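Local coordinates for protein beta-galactosidase (Trichoderma reesei, PDB 3OG2) that probably hydrolyses terminal non-reducing beta-D-galactose residues in beta-D-galactosides, as a glycoprotein of glycoside hydrolase family 35, at residues F836-E848 and R918-K930. Numbering follows the deposited sequence.
Sequences FRGPLNEGGLFFE and RALLYVNGFQYGK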
ATOM      1  N   PHE A 836      -7.648  21.735  -6.734  1.00 10.22           N
ATOM      2  CA  PHE A 836      -7.240  20.572  -7.515  1.00  9.83           C
ATOM      3  C   PHE A 836      -6.331  19.643  -6.711  1.00  8.57           C
ATOM      4  O   PHE A 836      -6.483  18.429  -6.836  1.00 10.93           O
ATOM      5  CB  PHE A 836      -6.507  21.083  -8.757  1.00 10.93           C
ATOM      6  CG  PHE A 836      -6.291  19.972  -9.780  1.00 11.36           C
ATOM      7  CD1 PHE A 836      -5.179  19.130  -9.718  1.00 11.90           C
ATOM      8  CD2 PHE A 836      -7.215  19.784 -10.822  1.00 15.38           C
ATOM      9  CE1 PHE A 836      -4.952  18.130 -10.627  1.00 12.50           C
ATOM     10  CE2 PHE A 836      -6.936  18.782 -11.753  1.00 17.80           C
ATOM     11  CZ  PHE A 836      -5.811  17.956 -11.706  1.00 15.10           C
ATOM     12  N   ARG A 837      -5.374  20.192  -5.983  1.00  8.51           N
ATOM     13  CA  ARG A 837      -4.381  19.345  -5.285  1.00  7.70           C
ATOM     14  C   ARG A 837      -4.801  19.048  -3.850  1.00  8.48           C
ATOM     15  O   ARG A 837      -4.126  18.214  -3.217  1.00  9.29           O
ATOM     16  CB  ARG A 837      -2.987  19.987  -5.347  1.00  8.30           C
ATOM     17  CG  ARG A 837      -2.534  20.191  -6.811  1.00 10.40           C
ATOM     18  CD  ARG A 837      -1.090  20.641  -6.871  1.00 10.75           C
ATOM     19  NE  ARG A 837      -0.611  20.907  -8.247  1.00  9.37           N
ATOM     20  CZ  ARG A 837      -0.990  21.942  -8.980  1.00 10.18           C
ATOM     21  NH1 ARG A 837      -1.857  22.866  -8.590  1.00 11.75           N
ATOM     22  NH2 ARG A 837      -0.482  22.090 -10.197  1.00 11.93           N
ATOM     23  N   GLY A 838      -5.872  19.645  -3.356  1.00  8.00           N
ATOM     24  CA  GLY A 838      -6.470  19.215  -2.109  1.00  8.83           C
ATOM     25  C   GLY A 838      -5.996  19.996  -0.904  1.00  7.79           C
ATOM     26  O   GLY A 838      -5.138  20.881  -0.981  1.00  8.91           O
ATOM     27  N   PRO A 839      -6.606  19.660   0.235  1.00  7.17           N
ATOM     28  CA  PRO A 839      -6.500  20.500   1.420  1.00  7.42           C
ATOM     29  C   PRO A 839      -5.162  20.376   2.159  1.00  7.40           C
ATOM     30  O   PRO A 839      -4.943  21.207   3.044  1.00  8.79           O
ATOM     31  CB  PRO A 839      -7.638  19.985   2.347  1.00  7.71           C
ATOM     32  CG  PRO A 839      -7.890  18.559   1.879  1.00  9.61           C
ATOM     33  CD  PRO A 839      -7.612  18.556   0.390  1.00  7.80           C
ATOM     34  N   LEU A 840      -4.333  19.377   1.894  1.00  7.08           N
ATOM     35  CA  LEU A 840      -3.135  19.136   2.717  1.00  7.36           C
ATOM     36  C   LEU A 840      -1.849  19.438   1.945  1.00  6.79           C
ATOM     37  O   LEU A 840      -0.798  19.576   2.578  1.00  7.53           O
ATOM     38  CB  LEU A 840      -3.096  17.687   3.202  1.00  8.37           C
ATOM     39  CG  LEU A 840      -4.372  17.241   3.950  1.00  8.43           C
ATOM     40  CD1 LEU A 840      -4.195  15.827   4.458  1.00 10.00           C
ATOM     41  CD2 LEU A 840      -4.675  18.199   5.112  1.00 10.59           C
ATOM     42  N   ASN A 841      -1.924  19.600   0.617  1.00  7.11           N
ATOM     43  CA  ASN A 841      -0.709  19.697  -0.190  1.00  7.57           C
ATOM     44  C   ASN A 841       0.251  20.792   0.232  1.00  8.34           C
ATOM     45  O   ASN A 841       1.467  20.567   0.249  1.00  9.29           O
ATOM     46  CB  ASN A 841      -1.150  19.848  -1.681  1.00  8.40           C
ATOM     47  CG  ASN A 841       0.050  19.814  -2.629  1.00  8.37           C
ATOM     48  OD1 ASN A 841       0.750  18.787  -2.669  1.00  9.23           O
ATOM     49  ND2 ASN A 841       0.266  20.892  -3.366  1.00  8.01           N
ATOM     50  N   GLU A 842      -0.313  21.979   0.532  1.00  8.34           N
ATOM     51  CA  GLU A 842       0.499  23.114   0.932  1.00 10.67           C
ATOM     52  C   GLU A 842       0.573  23.319   2.429  1.00  9.57           C
ATOM     53  O   GLU A 842      -0.472  23.239   3.088  1.00 11.55           O
ATOM     54  CB  GLU A 842      -0.157  24.453   0.585  1.00 20.75           C
ATOM     55  CG  GLU A 842      -0.390  24.598  -0.835  1.00 21.25           C
ATOM     56  CD  GLU A 842      -1.105  25.877  -1.271  1.00 14.24           C
ATOM     57  OE1 GLU A 842      -1.406  26.908  -0.590  1.00 12.64           O
ATOM     58  OE2 GLU A 842      -1.344  25.770  -2.494  1.00 14.06           O
ATOM     59  N   GLY A 843       1.744  23.646   2.921  1.00  9.66           N
ATOM     60  CA  GLY A 843       1.849  24.183   4.279  1.00 10.39           C
ATOM     61  C   GLY A 843       1.881  25.708   4.261  1.00  8.75           C
ATOM     62  O   GLY A 843       1.437  26.345   3.271  1.00  9.35           O
ATOM     63  N   GLY A 844       2.427  26.286   5.347  1.00  8.37           N
ATOM     64  CA  GLY A 844       2.334  27.720   5.576  1.00  8.68           C
ATOM     65  C   GLY A 844       3.593  28.490   5.174  1.00  7.99           C
ATOM     66  O   GLY A 844       3.621  29.684   5.508  1.00  9.25           O
ATOM     67  N   LEU A 845       4.626  27.862   4.596  1.00  7.61           N
ATOM     68  CA  LEU A 845       5.792  28.664   4.286  1.00  8.42           C
ATOM     69  C   LEU A 845       5.460  29.715   3.200  1.00  8.18           C
ATOM     70  O   LEU A 845       4.582  29.502   2.373  1.00  8.70           O
ATOM     71  CB  LEU A 845       6.908  27.756   3.750  1.00  8.54           C
ATOM     72  CG  LEU A 845       7.577  26.863   4.817  1.00 11.00           C
ATOM     73  CD1 LEU A 845       8.475  25.833   4.162  1.00 14.37           C
ATOM     74  CD2 LEU A 845       8.340  27.688   5.847  1.00 14.96           C
ATOM     75  N   PHE A 846       6.172  30.850   3.237  1.00  8.17           N
ATOM     76  CA  PHE A 846       5.858  31.945   2.345  1.00  8.66           C
ATOM     77  C   PHE A 846       5.737  31.505   0.904  1.00  8.08           C
ATOM     78  O   PHE A 846       4.770  31.868   0.217  1.00  8.94           O
ATOM     79  CB  PHE A 846       6.951  33.022   2.468  1.00 10.31           C
ATOM     80  CG  PHE A 846       6.910  34.091   1.406  1.00 10.56           C
ATOM     81  CD1 PHE A 846       5.992  35.143   1.562  1.00 13.74           C
ATOM     82  CD2 PHE A 846       7.759  34.043   0.315  1.00 12.20           C
ATOM     83  CE1 PHE A 846       5.957  36.117   0.571  1.00 15.05           C
ATOM     84  CE2 PHE A 846       7.725  35.016  -0.671  1.00 15.47           C
ATOM     85  CZ  PHE A 846       6.808  36.061  -0.519  1.00 17.71           C
ATOM     86  N   PHE A 847       6.679  30.706   0.401  1.00  8.37           N
ATOM     87  CA  PHE A 847       6.568  30.366  -1.048  1.00  8.86           C
ATOM     88  C   PHE A 847       5.282  29.590  -1.342  1.00  9.06           C
ATOM     89  O   PHE A 847       4.689  29.743  -2.439  1.00 10.47           O
ATOM     90  CB  PHE A 847       7.787  29.606  -1.576  1.00  9.82           C
ATOM     91  CG  PHE A 847       7.854  28.142  -1.122  1.00  9.11           C
ATOM     92  CD1 PHE A 847       7.384  27.158  -1.965  1.00  9.94           C
ATOM     93  CD2 PHE A 847       8.362  27.772   0.107  1.00  9.52           C
ATOM     94  CE1 PHE A 847       7.397  25.805  -1.649  1.00 10.31           C
ATOM     95  CE2 PHE A 847       8.409  26.416   0.463  1.00 10.48           C
ATOM     96  CZ  PHE A 847       7.909  25.445  -0.403  1.00 11.10           C
ATOM     97  N   GLU A 848       4.839  28.725  -0.404  1.00  9.01           N
ATOM     98  CA  GLU A 848       3.594  27.958  -0.595  1.00  9.59           C
ATOM     99  C   GLU A 848       2.381  28.881  -0.571  1.00  7.91           C
ATOM    100  O   GLU A 848       1.468  28.748  -1.388  1.00  8.64           O
ATOM    101  CB  GLU A 848       3.474  26.899   0.536  1.00  9.69           C
ATOM    102  CG  GLU A 848       4.632  25.907   0.551  1.00 11.08           C
ATOM    103  CD  GLU A 848       4.489  24.899   1.684  1.00 10.60           C
ATOM    104  OE1 GLU A 848       4.686  25.266   2.892  1.00 10.43           O
ATOM    105  OE2 GLU A 848       4.199  23.720   1.352  1.00 12.05           O
ATOM    106  N   ARG A 918      16.142  20.835   6.344  1.00  9.38           N
ATOM    107  CA  ARG A 918      14.909  20.160   5.935  1.00 10.02           C
ATOM    108  C   ARG A 918      14.593  20.653   4.536  1.00 10.47           C
ATOM    109  O   ARG A 918      14.847  21.842   4.251  1.00 12.60           O
ATOM    110  CB  ARG A 918      13.743  20.466   6.898  1.00 11.07           C
ATOM    111  CG  ARG A 918      14.176  20.059   8.317  1.00 11.66           C
ATOM    112  CD  ARG A 918      13.154  20.449   9.358  1.00 11.54           C
ATOM    113  NE  ARG A 918      11.858  19.736   9.331  1.00 10.21           N
ATOM    114  CZ  ARG A 918      11.588  18.660  10.031  1.00  8.62           C
ATOM    115  NH1 ARG A 918      12.539  18.099  10.792  1.00  9.60           N
ATOM    116  NH2 ARG A 918      10.381  18.117   9.949  1.00 10.38           N
ATOM    117  N   ALA A 919      14.110  19.813   3.666  1.00  9.07           N
ATOM    118  CA  ALA A 919      13.759  20.268   2.320  1.00  8.60           C
ATOM    119  C   ALA A 919      12.388  19.696   1.965  1.00  7.92           C
ATOM    120  O   ALA A 919      11.952  18.634   2.476  1.00 10.33           O
ATOM    121  CB  ALA A 919      14.786  19.768   1.289  1.00 10.51           C
ATOM    122  N   LEU A 920      11.687  20.409   1.125  1.00  8.13           N
ATOM    123  CA  LEU A 920      10.437  19.961   0.524  1.00  8.07           C
ATOM    124  C   LEU A 920      10.661  19.878  -1.000  1.00  8.64           C
ATOM    125  O   LEU A 920      11.241  20.792  -1.571  1.00 10.77           O
ATOM    126  CB  LEU A 920       9.297  20.921   0.807  1.00  9.27           C
ATOM    127  CG  LEU A 920       8.978  21.144   2.276  1.00 12.31           C
ATOM    128  CD1 LEU A 920       8.017  22.303   2.423  1.00 15.28           C
ATOM    129  CD2 LEU A 920       8.322  19.863   2.828  1.00 17.60           C
ATOM    130  N   LEU A 921      10.155  18.796  -1.570  1.00  7.95           N
ATOM    131  CA  LEU A 921      10.259  18.565  -3.014  1.00  7.88           C
ATOM    132  C   LEU A 921       8.886  18.799  -3.657  1.00  7.79           C
ATOM    133  O   LEU A 921       7.916  18.173  -3.196  1.00  8.82           O
ATOM    134  CB  LEU A 921      10.741  17.128  -3.277  1.00  9.30           C
ATOM    135  CG  LEU A 921      10.743  16.713  -4.741  1.00  9.99           C
ATOM    136  CD1 LEU A 921      11.797  17.465  -5.565  1.00 12.54           C
ATOM    137  CD2 LEU A 921      11.019  15.201  -4.800  1.00 11.90           C
ATOM    138  N   TYR A 922       8.782  19.622  -4.668  1.00  8.54           N
ATOM    139  CA  TYR A 922       7.562  19.829  -5.414  1.00  8.36           C
ATOM    140  C   TYR A 922       7.794  19.456  -6.861  1.00  8.11           C
ATOM    141  O   TYR A 922       8.853  19.743  -7.425  1.00  9.24           O
ATOM    142  CB  TYR A 922       7.163  21.273  -5.318  1.00 10.21           C
ATOM    143  CG  TYR A 922       6.475  21.654  -4.036  1.00 11.92           C
ATOM    144  CD1 TYR A 922       5.075  21.588  -4.070  1.00 14.95           C
ATOM    145  CD2 TYR A 922       7.047  22.110  -2.863  1.00 15.79           C
ATOM    146  CE1 TYR A 922       4.204  21.894  -3.057  1.00 16.89           C
ATOM    147  CE2 TYR A 922       6.140  22.425  -1.794  1.00 16.11           C
ATOM    148  CZ  TYR A 922       4.788  22.313  -1.883  1.00 19.31           C
ATOM    149  OH  TYR A 922       3.901  22.663  -0.847  1.00 23.12           O
ATOM    150  N   VAL A 923       6.811  18.802  -7.422  1.00  8.41           N
ATOM    151  CA  VAL A 923       6.821  18.485  -8.863  1.00  8.66           C
ATOM    152  C   VAL A 923       5.490  18.930  -9.454  1.00  7.08           C
ATOM    153  O   VAL A 923       4.450  18.382  -9.076  1.00  7.95           O
ATOM    154  CB  VAL A 923       7.077  17.010  -9.119  1.00  8.88           C
ATOM    155  CG1 VAL A 923       6.990  16.766 -10.637  1.00 10.21           C
ATOM    156  CG2 VAL A 923       8.424  16.607  -8.525  1.00 10.73           C
ATOM    157  N   ASN A 924       5.480  19.880 -10.351  1.00  8.39           N
ATOM    158  CA  ASN A 924       4.297  20.426 -10.972  1.00  8.29           C
ATOM    159  C   ASN A 924       3.231  20.754  -9.946  1.00  8.74           C
ATOM    160  O   ASN A 924       2.032  20.547 -10.121  1.00  9.38           O
ATOM    161  CB  ASN A 924       3.749  19.445 -12.033  1.00  8.97           C
ATOM    162  CG  ASN A 924       4.747  19.328 -13.178  1.00 10.51           C
ATOM    163  OD1 ASN A 924       5.389  20.319 -13.547  1.00 11.09           O
ATOM    164  ND2 ASN A 924       4.912  18.152 -13.751  1.00 11.55           N
ATOM    165  N   GLY A 925       3.728  21.338  -8.856  1.00  8.91           N
ATOM    166  CA  GLY A 925       2.855  21.868  -7.806  1.00  9.74           C
ATOM    167  C   GLY A 925       2.482  20.841  -6.731  1.00  8.59           C
ATOM    168  O   GLY A 925       1.955  21.254  -5.685  1.00  9.40           O
ATOM    169  N   PHE A 926       2.714  19.558  -6.976  1.00  8.60           N
ATOM    170  CA  PHE A 926       2.453  18.519  -5.977  1.00  7.38           C
ATOM    171  C   PHE A 926       3.639  18.336  -5.051  1.00  6.88           C
ATOM    172  O   PHE A 926       4.767  18.153  -5.536  1.00  8.51           O
ATOM    173  CB  PHE A 926       2.210  17.188  -6.684  1.00  8.26           C
ATOM    174  CG  PHE A 926       0.858  17.140  -7.425  1.00  8.81           C
ATOM    175  CD1 PHE A 926       0.712  17.607  -8.713  1.00 10.98           C
ATOM    176  CD2 PHE A 926      -0.239  16.596  -6.726  1.00 11.01           C
ATOM    177  CE1 PHE A 926      -0.532  17.538  -9.360  1.00 13.18           C
ATOM    178  CE2 PHE A 926      -1.459  16.509  -7.376  1.00 13.67           C
ATOM    179  CZ  PHE A 926      -1.609  16.983  -8.659  1.00 14.06           C
ATOM    180  N   GLN A 927       3.378  18.371  -3.754  1.00  7.46           N
ATOM    181  CA  GLN A 927       4.527  18.101  -2.829  1.00  7.39           C
ATOM    182  C   GLN A 927       4.740  16.602  -2.783  1.00  7.04           C
ATOM    183  O   GLN A 927       3.830  15.843  -2.520  1.00  8.17           O
ATOM    184  CB  GLN A 927       4.233  18.706  -1.470  1.00  8.29           C
ATOM    185  CG  GLN A 927       5.498  18.784  -0.595  1.00  9.13           C
ATOM    186  CD  GLN A 927       5.415  17.703   0.457  1.00  8.17           C
ATOM    187  OE1 GLN A 927       5.742  16.540   0.199  1.00  9.36           O
ATOM    188  NE2 GLN A 927       4.970  18.074   1.659  1.00  9.76           N
ATOM    189  N   TYR A 928       5.946  16.181  -3.149  1.00  7.79           N
ATOM    190  CA  TYR A 928       6.311  14.787  -3.304  1.00  7.01           C
ATOM    191  C   TYR A 928       7.514  14.425  -2.460  1.00  6.94           C
ATOM    192  O   TYR A 928       8.239  13.462  -2.764  1.00  9.03           O
ATOM    193  CB  TYR A 928       6.493  14.413  -4.817  1.00  9.07           C
ATOM    194  CG  TYR A 928       5.329  13.530  -5.264  1.00  7.88           C
ATOM    195  CD1 TYR A 928       5.372  12.177  -5.104  1.00  8.06           C
ATOM    196  CD2 TYR A 928       4.187  14.116  -5.842  1.00  8.86           C
ATOM    197  CE1 TYR A 928       4.278  11.393  -5.530  1.00  7.87           C
ATOM    198  CE2 TYR A 928       3.079  13.351  -6.254  1.00  8.50           C
ATOM    199  CZ  TYR A 928       3.152  11.981  -6.092  1.00  8.52           C
ATOM    200  OH  TYR A 928       2.065  11.233  -6.485  1.00 10.61           O
ATOM    201  N   GLY A 929       7.751  15.183  -1.389  1.00  7.55           N
ATOM    202  CA  GLY A 929       8.844  14.711  -0.517  1.00  8.36           C
ATOM    203  C   GLY A 929       9.120  15.718   0.612  1.00  7.37           C
ATOM    204  O   GLY A 929       9.172  16.956   0.389  1.00  8.48           O
ATOM    205  N   LYS A 930       9.300  15.166   1.788  1.00  8.03           N
ATOM    206  CA  LYS A 930       9.822  15.876   2.915  1.00  8.87           C
ATOM    207  C   LYS A 930      11.116  15.138   3.253  1.00  7.90           C
ATOM    208  O   LYS A 930      11.142  13.991   3.617  1.00  9.86           O
ATOM    209  CB  LYS A 930       8.808  15.814   4.094  1.00  9.75           C
ATOM    210  CG  LYS A 930       9.326  16.567   5.311  1.00 14.66           C
ATOM    211  CD  LYS A 930       8.210  16.913   6.308  1.00 19.01           C
ATOM    212  CE  LYS A 930       7.490  18.195   5.958  1.00 16.78           C
ATOM    213  NZ  LYS A 930       6.490  18.635   6.977  1.00 15.53           N
TER
HETATM  214  O   HOH W   1       3.880  20.919   1.625  1.00 12.07           O
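Asn841 bonds to the backbone of the hairpin formed by 918-923 and 926-930 with both ends of its amide. Asn841 ND2 donates to Gly925 O (2.9 Å). Asn841 OD1 takes Gln927 N on a lone pair (2.9 Å), nearly straight at 175°. With CG anti to the backbone N (chi1 -174°), the amide spans the end of the type I' turn Val923-Phe926 and the start of the returning strand. Arg837 holds the turn near the edge of its guanidinium: Arg837 NH2 donates to Asn924 O (3.0 Å), and NE adds a weak bond to the same oxygen. Arg837 NH1 forms a salt bridge with Asp834, and NH2 also donates to Pro994 O.

The loop and the helix start that follows pack on this hairpin at one edge of a five-stranded antiparallel sheet. Ring and methyl contacts lie at both ends. At the turn, Arg837 CD sits over the centre of the Phe926 ring (3.8 Å to the centroid), a CH-pi contact, and Phe836 meets that ring's edge. At the other, Phe847 CE1 meets Tyr922 CE2 (3.6 Å), and Leu845 touches Leu920 through their CD1 methyls.

A second polar cluster centres on Glu848. Tyr922 OH gives Glu848 OE2 a very short bond (2.5 Å). Gly843 N and a water also donate to OE2, and Leu845 N donates to OE1. The water also donates to Asn841 O and accepts from Gln927 NE2. A buried OE2 held by three donors is consistent with a carboxylate kept charged.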